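Local coordinates for mandelate racemase/muconate lactonizing enzyme family protein (Azoarcus sp., PDB 2QDE), which belongs to the mandelate racemase/muconate lactonizing enzyme family of the enolase superfamily and holds a barium ion in the metal site of its barrel domain, at residues I11-P16 with V374-P380; D191-N197 with L217-P223. All coordinates share one frame; numbering follows the deposited sequence.

In the fold
From the N terminus, the chain first runs through strand 5-15, whose end, with the P16 that follows it, supplies residues 11-16 of interaction 1; their partner, residues 374-380, follows more than 350 residues later. That contact closes a very long loop, returning the run-out of helix 371-377 to the antiparallel sheet of the N-terminal domain. Interaction 2 lies wholly within this loop and closes a short one of its own, in which strand 192-195, helix 202-212 and strand 220-221 make a beta-alpha-beta unit of the barrel domain. The two contacts do not touch: their centres are 33 Å apart, on opposite sides of the chain's centre, and their nearest atoms about 19 Å apart.

Interaction 1 (I11-P16 with V374-P380); sequences IPISTP and VRRLVTP
The end of strand 5-15, in the antiparallel sheet of the N-terminal domain, is met by residues 374-380, where helix 371-377 runs out into a turn, and I13 and V378 form a single beta bridge between them. Two backbone hydrogen bonds hold it: S14 N gives to L377 O at 2.8 Å, nearly straight at 167°, and T379 N gives to P12 O at 2.9 Å. The second donor stands above the carbonyl plane of P12, and V378 CA also comes to that oxygen, 3.2 Å from P12 O, as a CA-H...O contact. I13 CA makes the same kind of approach to L377 O.

Beside the backbone pair, the hydroxyl of T379 gives a hydrogen bond to that of S14, OG1 to OG 2.8 Å. Each oxygen lies beside its own backbone N, with chi1 -55° in T379 and -67° in S14, and the CG2 methyl of T379 packs 3.3 Å from S14 OG. The buried hydroxyl pair is linked to D32 through S14 and to Q62 through T379.

CB of L377 is directed at the strand. Its CD2 methyl lies against the ring of P16, 4.1 Å from CD, and L377 CD1 comes within 3.8 Å of T15 OG1. At the other end, I11 and V378 cross at about a right angle through their CG2 methyls, 4.1 Å apart.

On its sheet side, strand 5-15 is hydrogen-bonded to strand 31-40 through the pairs I11 with L35, I13 with G33 and T15 with I31, while helix 371-377 packs V374 on L35.

Interaction 2 (D191-N197 with L217-P223); sequences DLFIDIN and LSKIEQP. With BA (barium ion), chain I.
With CG anti to the backbone N in both D195 (chi1 -170°) and E221 (chi1 -174°), two carboxylates rise from the same face of neighbouring parallel strands and stack, their planes 28° apart. D195 OD2 and E221 OE2 are 2.9 Å apart and share the barium ion, which together with K165 probably offsets their repulsion. D195 binds the barium through both oxygens, OD2 at 2.7 Å and OD1 at 3.1 Å. N197 OD1 binds it too, and the N197 backbone N closes an Asx turn on D195 OD1.

Farther back, the aliphatic end of K219 lies across one face of the F193 ring, with K219 CE 3.6 Å from its centroid, while NZ makes an off-centre cation-pi contact. S218 OG gives a hydrogen bond to D191 OD1 at 2.8 Å and receives one from K219 NZ; a water joins NZ to D191 OD2. On the opposite face, I194 CG1 packs 3.6 Å from I220 CD1.

Backbone bonds E221 N to I194 O and I196 N to E221 O join the strands. D246 completes the metal's protein ligands, K165 binds both carboxylates, strand 164-167 flanks strand 192-195 and helix 172-186 packs on L192, I194 and L217.

Interaction 1 (I11-P16 with V374-P380)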
# COMPACT_ATOMS: atom_id res chain seq x y z
N ILE A 11 1.86 -50.18 0.86
CA ILE A 11 2.72 -51.01 0.02
C ILE A 11 3.68 -50.18 -0.84
O ILE A 11 3.24 -49.39 -1.68
CB ILE A 11 1.87 -51.87 -0.95
CG1 ILE A 11 0.77 -52.59 -0.18
CG2 ILE A 11 2.76 -52.85 -1.70
CD1 ILE A 11 -0.27 -53.22 -1.06
N PRO A 12 4.99 -50.37 -0.65
CA PRO A 12 5.98 -49.62 -1.44
C PRO A 12 6.21 -50.30 -2.80
O PRO A 12 6.60 -51.47 -2.85
CB PRO A 12 7.22 -49.66 -0.56
CG PRO A 12 7.13 -51.04 0.03
CD PRO A 12 5.66 -51.17 0.39
N ILE A 13 5.95 -49.58 -3.88
CA ILE A 13 6.15 -50.15 -5.21
C ILE A 13 7.11 -49.35 -6.08
O ILE A 13 7.32 -48.14 -5.89
CB ILE A 13 4.81 -50.30 -5.99
CG1 ILE A 13 4.11 -48.95 -6.10
CG2 ILE A 13 3.91 -51.31 -5.29
CD1 ILE A 13 2.94 -48.94 -7.09
N SER A 14 7.71 -50.04 -7.04
CA SER A 14 8.63 -49.41 -7.98
C SER A 14 8.17 -49.85 -9.37
O SER A 14 8.22 -51.03 -9.70
CB SER A 14 10.06 -49.88 -7.72
OG SER A 14 10.54 -49.41 -6.47
N THR A 15 7.72 -48.88 -10.17
CA THR A 15 7.23 -49.18 -11.51
C THR A 15 8.18 -48.77 -12.64
O THR A 15 8.53 -47.60 -12.78
CB THR A 15 5.88 -48.50 -11.75
OG1 THR A 15 4.99 -48.84 -10.68
CG2 THR A 15 5.27 -48.95 -13.07
N PRO A 16 8.62 -49.75 -13.45
CA PRO A 16 9.53 -49.46 -14.56
C PRO A 16 8.82 -48.68 -15.67
O PRO A 16 7.63 -48.85 -15.89
CB PRO A 16 9.94 -50.85 -15.05
CG PRO A 16 9.73 -51.74 -13.84
CD PRO A 16 8.44 -51.20 -13.28
N VAL A 374 0.89 -56.22 -8.43
CA VAL A 374 1.28 -55.36 -7.32
C VAL A 374 2.41 -56.04 -6.55
O VAL A 374 3.43 -55.42 -6.24
CB VAL A 374 0.11 -55.09 -6.38
CG1 VAL A 374 0.61 -54.53 -5.06
CG2 VAL A 374 -0.85 -54.11 -7.03
N ARG A 375 2.22 -57.32 -6.23
CA ARG A 375 3.25 -58.06 -5.51
C ARG A 375 4.56 -58.07 -6.30
O ARG A 375 5.63 -57.93 -5.71
CB ARG A 375 2.80 -59.49 -5.23
CG ARG A 375 1.88 -59.62 -4.04
CD ARG A 375 1.63 -61.08 -3.70
NE ARG A 375 0.72 -61.71 -4.65
CZ ARG A 375 -0.61 -61.53 -4.65
NH1 ARG A 375 -1.17 -60.75 -3.74
NH2 ARG A 375 -1.36 -62.15 -5.55
N ARG A 376 4.48 -58.21 -7.62
CA ARG A 376 5.68 -58.22 -8.44
C ARG A 376 6.40 -56.88 -8.47
O ARG A 376 7.62 -56.84 -8.70
CB ARG A 376 5.35 -58.65 -9.88
CG ARG A 376 5.07 -60.14 -10.05
CD ARG A 376 5.07 -60.56 -11.51
NE ARG A 376 3.87 -60.14 -12.23
CZ ARG A 376 2.68 -60.71 -12.08
NH1 ARG A 376 2.52 -61.73 -11.23
NH2 ARG A 376 1.63 -60.26 -12.77
N LEU A 377 5.68 -55.79 -8.24
CA LEU A 377 6.30 -54.46 -8.28
C LEU A 377 6.78 -53.91 -6.94
O LEU A 377 7.30 -52.80 -6.89
CB LEU A 377 5.35 -53.45 -8.93
CG LEU A 377 4.93 -53.69 -10.39
CD1 LEU A 377 4.13 -52.49 -10.88
CD2 LEU A 377 6.14 -53.89 -11.28
N VAL A 378 6.62 -54.67 -5.86
CA VAL A 378 7.07 -54.19 -4.55
C VAL A 378 8.56 -53.84 -4.64
O VAL A 378 9.36 -54.60 -5.18
CB VAL A 378 6.84 -55.26 -3.46
CG1 VAL A 378 7.36 -54.77 -2.11
CG2 VAL A 378 5.35 -55.57 -3.37
N THR A 379 8.92 -52.67 -4.13
CA THR A 379 10.29 -52.18 -4.16
C THR A 379 11.28 -53.16 -3.53
O THR A 379 11.11 -53.59 -2.39
CB THR A 379 10.39 -50.82 -3.42
OG1 THR A 379 9.44 -49.89 -3.97
CG2 THR A 379 11.79 -50.24 -3.54
N PRO A 380 12.35 -53.52 -4.27
CA PRO A 380 13.36 -54.45 -3.77
C PRO A 380 13.93 -53.99 -2.43
O PRO A 380 14.26 -52.82 -2.26
CB PRO A 380 14.42 -54.44 -4.87
CG PRO A 380 13.61 -54.21 -6.12
CD PRO A 380 12.64 -53.13 -5.67

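Interaction 2 (D191-N197 with L217-P223)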
# COMPACT_ATOMS: atom_id res chain seq x y z
N ASP A 191 -1.14 -24.42 -29.15
CA ASP A 191 -0.91 -23.97 -27.78
C ASP A 191 0.38 -24.63 -27.29
O ASP A 191 0.40 -25.82 -26.98
CB ASP A 191 -2.09 -24.39 -26.89
CG ASP A 191 -1.92 -23.97 -25.42
OD1 ASP A 191 -0.81 -23.56 -25.02
OD2 ASP A 191 -2.91 -24.08 -24.66
N LEU A 192 1.46 -23.86 -27.22
CA LEU A 192 2.76 -24.38 -26.80
C LEU A 192 3.33 -23.56 -25.64
O LEU A 192 3.33 -22.33 -25.69
CB LEU A 192 3.73 -24.34 -27.98
CG LEU A 192 5.18 -24.73 -27.72
CD1 LEU A 192 5.26 -26.22 -27.41
CD2 LEU A 192 6.03 -24.38 -28.94
N PHE A 193 3.81 -24.24 -24.59
CA PHE A 193 4.41 -23.53 -23.47
C PHE A 193 5.51 -24.35 -22.81
O PHE A 193 5.69 -25.52 -23.13
CB PHE A 193 3.35 -23.06 -22.45
CG PHE A 193 2.62 -24.17 -21.75
CD1 PHE A 193 3.02 -24.61 -20.49
CD2 PHE A 193 1.46 -24.73 -22.32
CE1 PHE A 193 2.28 -25.58 -19.79
CE2 PHE A 193 0.72 -25.70 -21.63
CZ PHE A 193 1.13 -26.12 -20.36
N ILE A 194 6.25 -23.73 -21.90
CA ILE A 194 7.35 -24.42 -21.22
C ILE A 194 7.25 -24.37 -19.70
O ILE A 194 6.64 -23.47 -19.13
CB ILE A 194 8.71 -23.83 -21.64
CG1 ILE A 194 8.76 -22.34 -21.30
CG2 ILE A 194 8.93 -24.05 -23.13
CD1 ILE A 194 10.11 -21.69 -21.57
N ASP A 195 7.88 -25.35 -19.05
CA ASP A 195 7.88 -25.48 -17.60
C ASP A 195 9.33 -25.41 -17.11
O ASP A 195 10.17 -26.18 -17.56
CB ASP A 195 7.26 -26.82 -17.22
CG ASP A 195 6.99 -26.96 -15.73
OD1 ASP A 195 7.48 -26.12 -14.95
OD2 ASP A 195 6.30 -27.93 -15.35
N ILE A 196 9.60 -24.49 -16.19
CA ILE A 196 10.95 -24.29 -15.66
C ILE A 196 11.17 -24.94 -14.30
O ILE A 196 12.31 -25.12 -13.87
CB ILE A 196 11.27 -22.78 -15.52
CG1 ILE A 196 10.71 -22.01 -16.72
CG2 ILE A 196 12.77 -22.56 -15.43
CD1 ILE A 196 11.26 -22.46 -18.06
N ASN A 197 10.09 -25.29 -13.62
CA ASN A 197 10.17 -25.92 -12.31
C ASN A 197 10.93 -25.05 -11.29
O ASN A 197 11.60 -25.56 -10.39
CB ASN A 197 10.84 -27.31 -12.41
CG ASN A 197 9.96 -28.34 -13.11
OD1 ASN A 197 8.81 -28.56 -12.72
ND2 ASN A 197 10.50 -28.98 -14.14
N LEU A 217 5.08 -18.24 -26.94
CA LEU A 217 4.64 -19.30 -26.03
C LEU A 217 3.38 -18.81 -25.31
O LEU A 217 3.28 -17.63 -24.95
CB LEU A 217 5.75 -19.60 -25.02
CG LEU A 217 7.09 -20.05 -25.63
CD1 LEU A 217 8.18 -20.06 -24.57
CD2 LEU A 217 6.92 -21.44 -26.25
N SER A 218 2.42 -19.70 -25.09
CA SER A 218 1.19 -19.30 -24.41
C SER A 218 1.46 -18.90 -22.96
O SER A 218 0.70 -18.13 -22.37
CB SER A 218 0.16 -20.43 -24.45
OG SER A 218 0.58 -21.55 -23.68
N LYS A 219 2.55 -19.41 -22.38
CA LYS A 219 2.90 -19.09 -21.00
C LYS A 219 4.22 -19.71 -20.57
O LYS A 219 4.78 -20.57 -21.27
CB LYS A 219 1.79 -19.59 -20.07
CG LYS A 219 1.34 -21.03 -20.37
CD LYS A 219 0.18 -21.46 -19.47
CE LYS A 219 -0.55 -22.67 -20.03
NZ LYS A 219 -1.26 -22.36 -21.28
N ILE A 220 4.73 -19.25 -19.43
CA ILE A 220 5.96 -19.78 -18.84
C ILE A 220 5.56 -20.32 -17.46
O ILE A 220 5.12 -19.56 -16.60
CB ILE A 220 7.03 -18.69 -18.61
CG1 ILE A 220 7.34 -17.95 -19.92
CG2 ILE A 220 8.30 -19.33 -18.07
CD1 ILE A 220 7.83 -18.84 -21.02
N GLU A 221 5.71 -21.62 -17.26
CA GLU A 221 5.34 -22.22 -15.98
C GLU A 221 6.45 -22.17 -14.93
O GLU A 221 7.56 -22.68 -15.14
CB GLU A 221 4.92 -23.68 -16.19
CG GLU A 221 4.38 -24.35 -14.92
CD GLU A 221 4.00 -25.81 -15.15
OE1 GLU A 221 3.64 -26.15 -16.30
OE2 GLU A 221 4.05 -26.61 -14.18
N GLN A 222 6.14 -21.53 -13.80
CA GLN A 222 7.04 -21.38 -12.66
C GLN A 222 8.51 -21.13 -13.01
O GLN A 222 9.37 -21.99 -12.80
CB GLN A 222 6.97 -22.62 -11.77
CG GLN A 222 7.55 -22.40 -10.38
CD GLN A 222 6.66 -21.51 -9.52
OE1 GLN A 222 7.14 -20.58 -8.87
NE2 GLN A 222 5.37 -21.80 -9.50
N PRO A 223 8.82 -19.93 -13.53
CA PRO A 223 10.21 -19.63 -13.88
C PRO A 223 11.11 -19.44 -12.66
O PRO A 223 12.29 -19.82 -12.69
CB PRO A 223 10.08 -18.34 -14.71
CG PRO A 223 8.88 -17.69 -14.14
CD PRO A 223 7.92 -18.83 -13.93
BA BA I . 6.10 -27.69 -12.63
O HOH W 1 -2.95 -24.69 -21.79